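PDB 5V9X: ATP-dependent DNA helicase from Mycobacterium smegmatis, which probably uses ATP hydrolysis to move 3'-to-5' along single-stranded DNA and unwind RNA:DNA duplexes. Local coordinates for residues A[69-74]-A[413-418]; A[292-297]-A[369-374]. All coordinates share one frame; numbering follows the deposited sequence.

Contact 1. Residues A[69-74]-A[413-418]; sequences APTGSG and VGRAGH. With ANP (phosphoaminophosphonic acid-adenylate ester), chain C.
The backbones come nearest at Thr-71 and Gly-414, whose CA atoms lie 5.8 Å apart, and no hydrogen bond joins the two loops directly. Segment 413-418 makes a type I turn from Val-413 to Ala-416, closed by Ala-416 N on Val-413 O. The side chains of Thr-71 and Arg-415 pass each other at a slant. Thr-71 CG2 lies 3.3 Å from Arg-415 NH2, and Thr-71 OG1 is 3.8 Å from Gly-414 CA. The main bridge is the nucleotide analogue. Its gamma-phosphate oxygen O1G takes three N-H bonds from segment 413-418. Arg-415 starts with CG beside its backbone N (chi1 -57°) and bends at chi2 and chi3. This turns the guanidinium edge to the phosphate, with Arg-415 NH2 2.7 Å and NH1 2.9 Å from O1G. His-418 NE2 reaches O1G at 2.9 Å, also at the ring edge, and its bond is almost straight (178°). Asp-390, itself bonded to the nucleotide, takes His-418 ND1, and Gln-411 O takes Arg-415 NE; both bonds probably help to orient the donors. From segment 69-74, the probable P-loop (Walker A), Gly-74 N bonds weakly to O3A. Segment 413-418 probably belongs to helicase motif VI, which begins at Gln-411, with Arg-415 placed like an arginine finger. Three donors on one gamma oxygen suggest that this loop senses the terminal phosphate and joins the two RecA-like domains when ATP is bound.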
ATOM      1  N   ALA A  69      15.648  10.097   3.490  1.00 54.97           N
ATOM      2  CA  ALA A  69      15.949  11.340   2.795  1.00 53.28           C
ATOM      3  C   ALA A  69      14.942  11.511   1.669  1.00 55.57           C
ATOM      4  O   ALA A  69      14.388  10.522   1.178  1.00 53.76           O
ATOM      5  CB  ALA A  69      17.385  11.337   2.249  1.00 52.92           C
ATOM      6  N   PRO A  70      14.687  12.757   1.232  1.00 53.99           N
ATOM      7  CA  PRO A  70      13.685  12.982   0.177  1.00 53.74           C
ATOM      8  C   PRO A  70      14.025  12.328  -1.155  1.00 52.22           C
ATOM      9  O   PRO A  70      15.069  11.685  -1.297  1.00 51.35           O
ATOM     10  CB  PRO A  70      13.652  14.512   0.053  1.00 53.41           C
ATOM     11  CG  PRO A  70      14.937  14.983   0.644  1.00 47.80           C
ATOM     12  CD  PRO A  70      15.242  14.021   1.743  1.00 44.92           C
ATOM     13  N   THR A  71      13.145  12.502  -2.146  1.00 55.55           N
ATOM     14  CA  THR A  71      13.275  11.760  -3.397  1.00 61.18           C
ATOM     15  C   THR A  71      14.472  12.219  -4.220  1.00 74.21           C
ATOM     16  O   THR A  71      15.023  11.433  -4.999  1.00 76.51           O
ATOM     17  CB  THR A  71      11.990  11.880  -4.216  1.00 55.96           C
ATOM     18  OG1 THR A  71      11.594  13.255  -4.292  1.00 53.22           O
ATOM     19  CG2 THR A  71      10.871  11.068  -3.574  1.00 55.78           C
ATOM     20  N   GLY A  72      14.890  13.472  -4.069  1.00 87.19           N
ATOM     21  CA  GLY A  72      16.056  13.954  -4.780  1.00 90.20           C
ATOM     22  C   GLY A  72      17.303  13.959  -3.922  1.00 91.64           C
ATOM     23  O   GLY A  72      17.903  15.014  -3.694  1.00 97.81           O
ATOM     24  N   SER A  73      17.709  12.782  -3.440  1.00 81.75           N
ATOM     25  CA  SER A  73      18.845  12.676  -2.534  1.00 73.44           C
ATOM     26  C   SER A  73      19.917  11.692  -2.982  1.00 71.06           C
ATOM     27  O   SER A  73      21.012  11.707  -2.408  1.00 71.43           O
ATOM     28  CB  SER A  73      18.373  12.275  -1.128  1.00 71.59           C
ATOM     29  OG  SER A  73      17.361  13.149  -0.663  1.00 74.47           O
ATOM     30  N   GLY A  74      19.648  10.848  -3.974  1.00 65.03           N
ATOM     31  CA  GLY A  74      20.629   9.878  -4.415  1.00 60.44           C
ATOM     32  C   GLY A  74      20.801   8.733  -3.443  1.00 57.07           C
ATOM     33  O   GLY A  74      21.930   8.362  -3.105  1.00 56.35           O
ATOM     34  N   VAL A 413       4.296  12.230  -6.593  1.00 40.04           N
ATOM     35  CA  VAL A 413       4.750  13.530  -7.081  1.00 42.77           C
ATOM     36  C   VAL A 413       6.271  13.575  -7.159  1.00 47.91           C
ATOM     37  O   VAL A 413       6.838  14.291  -7.994  1.00 53.11           O
ATOM     38  CB  VAL A 413       4.188  14.658  -6.191  1.00 47.77           C
ATOM     39  CG1 VAL A 413       4.764  16.013  -6.591  1.00 48.50           C
ATOM     40  CG2 VAL A 413       2.665  14.687  -6.272  1.00 43.36           C
ATOM     41  N   GLY A 414       6.954  12.793  -6.320  1.00 47.06           N
ATOM     42  CA  GLY A 414       8.406  12.743  -6.351  1.00 41.90           C
ATOM     43  C   GLY A 414       8.989  12.286  -7.672  1.00 41.00           C
ATOM     44  O   GLY A 414      10.160  12.568  -7.948  1.00 44.63           O
ATOM     45  N   ARG A 415       8.205  11.584  -8.498  1.00 37.64           N
ATOM     46  CA  ARG A 415       8.700  11.155  -9.803  1.00 38.33           C
ATOM     47  C   ARG A 415       9.076  12.344 -10.677  1.00 41.95           C
ATOM     48  O   ARG A 415       9.979  12.238 -11.515  1.00 46.39           O
ATOM     49  CB  ARG A 415       7.657  10.296 -10.525  1.00 38.87           C
ATOM     50  CG  ARG A 415       7.196   9.045  -9.780  1.00 38.37           C
ATOM     51  CD  ARG A 415       8.352   8.300  -9.149  1.00 36.90           C
ATOM     52  NE  ARG A 415       8.533   8.679  -7.753  1.00 38.39           N
ATOM     53  CZ  ARG A 415       9.669   8.536  -7.083  1.00 38.81           C
ATOM     54  NH1 ARG A 415      10.736   8.029  -7.684  1.00 40.99           N
ATOM     55  NH2 ARG A 415       9.740   8.907  -5.812  1.00 43.37           N
ATOM     56  N   ALA A 416       8.399  13.474 -10.502  1.00 42.24           N
ATOM     57  CA  ALA A 416       8.727  14.678 -11.248  1.00 45.61           C
ATOM     58  C   ALA A 416       9.917  15.394 -10.617  1.00 46.50           C
ATOM     59  O   ALA A 416      10.125  15.345  -9.401  1.00 46.27           O
ATOM     60  CB  ALA A 416       7.521  15.617 -11.310  1.00 40.58           C
ATOM     61  N   GLY A 417      10.697  16.063 -11.461  1.00 46.20           N
ATOM     62  CA  GLY A 417      11.883  16.770 -10.999  1.00 49.37           C
ATOM     63  C   GLY A 417      12.859  15.893 -10.248  1.00 50.87           C
ATOM     64  O   GLY A 417      13.427  16.320  -9.234  1.00 51.26           O
ATOM     65  N   HIS A 418      13.080  14.671 -10.732  1.00 49.70           N
ATOM     66  CA  HIS A 418      13.808  13.654  -9.974  1.00 45.68           C
ATOM     67  C   HIS A 418      15.322  13.865 -10.076  1.00 39.27           C
ATOM     68  O   HIS A 418      16.079  13.001 -10.516  1.00 37.70           O
ATOM     69  CB  HIS A 418      13.404  12.267 -10.452  1.00 41.90           C
ATOM     70  CG  HIS A 418      13.564  11.205  -9.412  1.00 37.55           C
ATOM     71  ND1 HIS A 418      14.629  10.330  -9.398  1.00 35.87           N
ATOM     72  CD2 HIS A 418      12.798  10.885  -8.343  1.00 36.97           C
ATOM     73  CE1 HIS A 418      14.508   9.513  -8.368  1.00 36.57           C
ATOM     74  NE2 HIS A 418      13.406   9.828  -7.712  1.00 39.74           N
TER
HETATM   75  PG  ANP C 901      13.626   8.145  -4.626  1.00 36.69           P
HETATM   76  O1G ANP C 901      12.391   8.555  -5.362  1.00 39.44           O
HETATM   77  O2G ANP C 901      13.844   6.592  -4.777  1.00 40.02           O
HETATM   78  O3G ANP C 901      13.482   8.512  -3.092  1.00 42.78           O
HETATM   79  PB  ANP C 901      16.369   8.506  -4.554  1.00 39.13           P
HETATM   80  O1B ANP C 901      16.521   6.958  -4.568  1.00 32.32           O
HETATM   81  O2B ANP C 901      16.398   9.005  -3.150  1.00 41.01           O
HETATM   82  N3B ANP C 901      14.942   8.963  -5.295  1.00 41.66           N
HETATM   83  PA  ANP C 901      18.026   8.499  -6.704  1.00 36.67           P
HETATM   84  O1A ANP C 901      16.918   7.956  -7.529  1.00 33.77           O
HETATM   85  O2A ANP C 901      19.067   7.455  -6.305  1.00 34.89           O
HETATM   86  O3A ANP C 901      17.542   9.147  -5.341  1.00 46.66           O
HETATM   87  O5' ANP C 901      18.719   9.702  -7.463  1.00 37.70           O
HETATM   88  C5' ANP C 901      18.047  10.890  -8.002  1.00 39.97           C
HETATM   89  C4' ANP C 901      18.764  11.334  -9.252  1.00 45.08           C
HETATM   90  O4' ANP C 901      19.952  12.097  -8.913  1.00 48.59           O
HETATM   91  C3' ANP C 901      19.273  10.179 -10.105  1.00 50.30           C
HETATM   92  O3' ANP C 901      19.382  10.606 -11.454  1.00 50.70           O
HETATM   93  C2' ANP C 901      20.669   9.940  -9.529  1.00 59.16           C
HETATM   94  O2' ANP C 901      21.469   9.038 -10.311  1.00 69.97           O
HETATM   95  C1' ANP C 901      21.119  11.386  -9.306  1.00 53.00           C
HETATM   96  N9  ANP C 901      22.135  11.593  -8.269  1.00 47.94           N
HETATM   97  C8  ANP C 901      22.593  10.705  -7.330  1.00 47.35           C
HETATM   98  N7  ANP C 901      23.498  11.201  -6.521  1.00 43.99           N
HETATM   99  C5  ANP C 901      23.657  12.504  -6.966  1.00 47.08           C
HETATM  100  C6  ANP C 901      24.476  13.562  -6.529  1.00 49.31           C
HETATM  101  N6  ANP C 901      25.324  13.467  -5.502  1.00 48.30           N
HETATM  102  N1  ANP C 901      24.392  14.739  -7.194  1.00 46.62           N
HETATM  103  C2  ANP C 901      23.542  14.838  -8.221  1.00 42.83           C
HETATM  104  N3  ANP C 901      22.723  13.909  -8.722  1.00 46.05           N
HETATM  105  C4  ANP C 901      22.826  12.759  -8.044  1.00 46.72           C

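Contact 2. Residues A[292-297]-A[369-374]; sequences SSIVFA and DDLKSG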
ATOM      1  N   SER A 292       7.215  15.705 -20.138  1.00 53.66           N
ATOM      2  CA  SER A 292       6.753  14.360 -19.889  1.00 49.19           C
ATOM      3  C   SER A 292       6.015  14.443 -18.603  1.00 46.91           C
ATOM      4  O   SER A 292       6.447  15.076 -17.688  1.00 41.77           O
ATOM      5  CB  SER A 292       7.898  13.375 -19.796  1.00 48.63           C
ATOM      6  OG  SER A 292       8.110  12.700 -21.013  1.00 52.66           O
ATOM      7  N   SER A 293       4.904  13.758 -18.536  1.00 43.79           N
ATOM      8  CA  SER A 293       4.043  13.805 -17.367  1.00 41.97           C
ATOM      9  C   SER A 293       3.569  12.401 -17.033  1.00 42.87           C
ATOM     10  O   SER A 293       3.323  11.588 -17.929  1.00 43.07           O
ATOM     11  CB  SER A 293       2.841  14.722 -17.602  1.00 43.46           C
ATOM     12  OG  SER A 293       3.246  15.942 -18.199  1.00 55.66           O
ATOM     13  N   ILE A 294       3.457  12.117 -15.740  1.00 39.29           N
ATOM     14  CA  ILE A 294       2.863  10.881 -15.250  1.00 43.22           C
ATOM     15  C   ILE A 294       1.513  11.233 -14.643  1.00 50.06           C
ATOM     16  O   ILE A 294       1.437  12.025 -13.695  1.00 52.70           O
ATOM     17  CB  ILE A 294       3.761  10.175 -14.225  1.00 41.61           C
ATOM     18  CG1 ILE A 294       5.139   9.888 -14.821  1.00 40.85           C
ATOM     19  CG2 ILE A 294       3.109   8.884 -13.754  1.00 39.71           C
ATOM     20  CD1 ILE A 294       6.108   9.277 -13.830  1.00 36.53           C
ATOM     21  N   VAL A 295       0.451  10.659 -15.198  1.00 47.97           N
ATOM     22  CA  VAL A 295      -0.894  10.790 -14.652  1.00 45.80           C
ATOM     23  C   VAL A 295      -1.196   9.518 -13.874  1.00 46.89           C
ATOM     24  O   VAL A 295      -1.221   8.423 -14.448  1.00 50.46           O
ATOM     25  CB  VAL A 295      -1.931  11.027 -15.763  1.00 41.82           C
ATOM     26  CG1 VAL A 295      -3.308  11.274 -15.164  1.00 43.47           C
ATOM     27  CG2 VAL A 295      -1.510  12.193 -16.645  1.00 38.48           C
ATOM     28  N   PHE A 296      -1.405   9.648 -12.568  1.00 43.45           N
ATOM     29  CA  PHE A 296      -1.686   8.503 -11.714  1.00 40.19           C
ATOM     30  C   PHE A 296      -3.189   8.330 -11.550  1.00 40.98           C
ATOM     31  O   PHE A 296      -3.899   9.281 -11.207  1.00 38.15           O
ATOM     32  CB  PHE A 296      -1.023   8.653 -10.344  1.00 31.78           C
ATOM     33  CG  PHE A 296       0.448   8.341 -10.340  1.00 31.20           C
ATOM     34  CD1 PHE A 296       0.892   7.031 -10.441  1.00 44.53           C
ATOM     35  CD2 PHE A 296       1.389   9.354 -10.223  1.00 31.41           C
ATOM     36  CE1 PHE A 296       2.249   6.734 -10.435  1.00 30.13           C
ATOM     37  CE2 PHE A 296       2.746   9.066 -10.216  1.00 43.53           C
ATOM     38  CZ  PHE A 296       3.177   7.754 -10.323  1.00 37.37           C
ATOM     39  N   ALA A 297      -3.666   7.113 -11.798  1.00 43.22           N
ATOM     40  CA  ALA A 297      -5.052   6.734 -11.572  1.00 43.71           C
ATOM     41  C   ALA A 297      -5.098   5.641 -10.515  1.00 46.09           C
ATOM     42  O   ALA A 297      -4.218   4.776 -10.465  1.00 51.38           O
ATOM     43  CB  ALA A 297      -5.713   6.250 -12.866  1.00 43.48           C
ATOM     44  N   ASP A 369      10.808   2.526 -21.536  1.00 45.45           N
ATOM     45  CA  ASP A 369      11.936   2.964 -22.353  1.00 44.13           C
ATOM     46  C   ASP A 369      11.645   4.308 -23.011  1.00 44.47           C
ATOM     47  O   ASP A 369      12.484   5.216 -22.984  1.00 43.34           O
ATOM     48  CB  ASP A 369      12.269   1.902 -23.400  1.00 49.45           C
ATOM     49  CG  ASP A 369      13.639   2.106 -24.026  1.00 68.88           C
ATOM     50  OD1 ASP A 369      13.896   3.197 -24.581  1.00 76.19           O
ATOM     51  OD2 ASP A 369      14.467   1.170 -23.956  1.00 77.07           O
ATOM     52  N   ASP A 370      10.460   4.453 -23.610  1.00 50.51           N
ATOM     53  CA  ASP A 370      10.102   5.719 -24.241  1.00 51.45           C
ATOM     54  C   ASP A 370       9.896   6.834 -23.223  1.00 56.68           C
ATOM     55  O   ASP A 370      10.031   8.011 -23.576  1.00 62.86           O
ATOM     56  CB  ASP A 370       8.849   5.546 -25.098  1.00 49.86           C
ATOM     57  CG  ASP A 370       9.100   4.697 -26.327  1.00 54.59           C
ATOM     58  OD1 ASP A 370      10.282   4.513 -26.687  1.00 56.35           O
ATOM     59  OD2 ASP A 370       8.120   4.216 -26.934  1.00 54.79           O
ATOM     60  N   LEU A 371       9.570   6.492 -21.974  1.00 49.54           N
ATOM     61  CA  LEU A 371       9.514   7.494 -20.917  1.00 47.03           C
ATOM     62  C   LEU A 371      10.912   7.880 -20.452  1.00 49.63           C
ATOM     63  O   LEU A 371      11.181   9.059 -20.191  1.00 52.86           O
ATOM     64  CB  LEU A 371       8.691   6.970 -19.739  1.00 42.72           C
ATOM     65  CG  LEU A 371       8.457   7.912 -18.557  1.00 39.74           C
ATOM     66  CD1 LEU A 371       7.663   9.131 -18.995  1.00 33.07           C
ATOM     67  CD2 LEU A 371       7.743   7.181 -17.435  1.00 38.47           C
ATOM     68  N   LYS A 372      11.808   6.895 -20.341  1.00 48.02           N
ATOM     69  CA  LYS A 372      13.185   7.167 -19.945  1.00 42.35           C
ATOM     70  C   LYS A 372      13.863   8.141 -20.900  1.00 46.35           C
ATOM     71  O   LYS A 372      14.688   8.957 -20.473  1.00 46.43           O
ATOM     72  CB  LYS A 372      13.968   5.853 -19.874  1.00 32.84           C
ATOM     73  CG  LYS A 372      15.295   5.935 -19.133  1.00 33.48           C
ATOM     74  CD  LYS A 372      15.079   6.131 -17.642  1.00 33.20           C
ATOM     75  CE  LYS A 372      16.351   5.888 -16.850  1.00 35.25           C
ATOM     76  NZ  LYS A 372      16.097   5.931 -15.382  1.00 39.91           N
ATOM     77  N   SER A 373      13.519   8.085 -22.186  1.00 46.19           N
ATOM     78  CA  SER A 373      14.133   8.933 -23.199  1.00 44.65           C
ATOM     79  C   SER A 373      13.321  10.188 -23.502  1.00 47.83           C
ATOM     80  O   SER A 373      13.756  11.008 -24.317  1.00 46.76           O
ATOM     81  CB  SER A 373      14.345   8.137 -24.490  1.00 40.73           C
ATOM     82  OG  SER A 373      13.108   7.691 -25.019  1.00 41.28           O
ATOM     83  N   GLY A 374      12.163  10.361 -22.873  1.00 46.46           N
ATOM     84  CA  GLY A 374      11.324  11.507 -23.147  1.00 44.67           C
ATOM     85  C   GLY A 374      10.525  11.427 -24.428  1.00 48.98           C
ATOM     86  O   GLY A 374       9.761  12.357 -24.715  1.00 58.02           O
TER
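Asp-369 O accepts two bonds at the helix end where Leu-371 and Gly-374 meet Ser-292 and Ile-294. Ser-373 N lies 3.2 Å from Asp-369 O and Ser-373 OG lies 3.3 Å from it; the two come from opposite faces of the carbonyl plane. Gly-374 N follows, bonding to Leu-371 O at 3.1 Å. The chain leaves the helix at Gly-374 with positive phi (77°). Gly-374 CA then lies 4.0 Å from Ser-292 OG. Ser-292 is buried, and its OG bonds to Leu-376 O, so a polar bond ties Ser-292 to the chain just past the helix. Leu-371 carries the apolar part. With CG anti to the backbone N (chi1 -177°), its isobutyl end is carried toward strand 292-296, although its CB does not point that way. Leu-371 CD1 sits 4.1 Å from Ser-292 OG. Leu-371 CD2 lies 4.5 Å from Ile-294 CD1, a loose apolar contact. The other branch of Ile-294, CG2, rests over one face of the Phe-296 ring, offset toward the rim. Val-379 and Val-394, on strands flanking 292-296, also touch Leu-371. Lys-372 NZ forms a salt bridge with Asp-112 of the first helicase domain and also bonds to Asp-390 O. The helix lies in the beta-alpha-beta crossover from strand 352-355 to strand 378-381, packed on the parallel sheet of a RecA-like domain.

The centres of contacts 1 and 2 are 15 Å apart, and the two touch. Arg-415 CB packs on Ile-294 CD1 at 3.8 Å, and Arg-415 CG lies near Phe-296 CZ. Along the chain the order is 69-74, 292-297, 369-374, 413-418, so contact 2 is nested within the loop closed by contact 1. Contact 2 lies inside the second RecA-like domain, on its parallel sheet. Contact 1 joins that domain to segment 69-74 of the first. Strand 292-296 thus backs the base of the arginine that reaches the nucleotide. This links the core of the second domain to the ATP site between the domains.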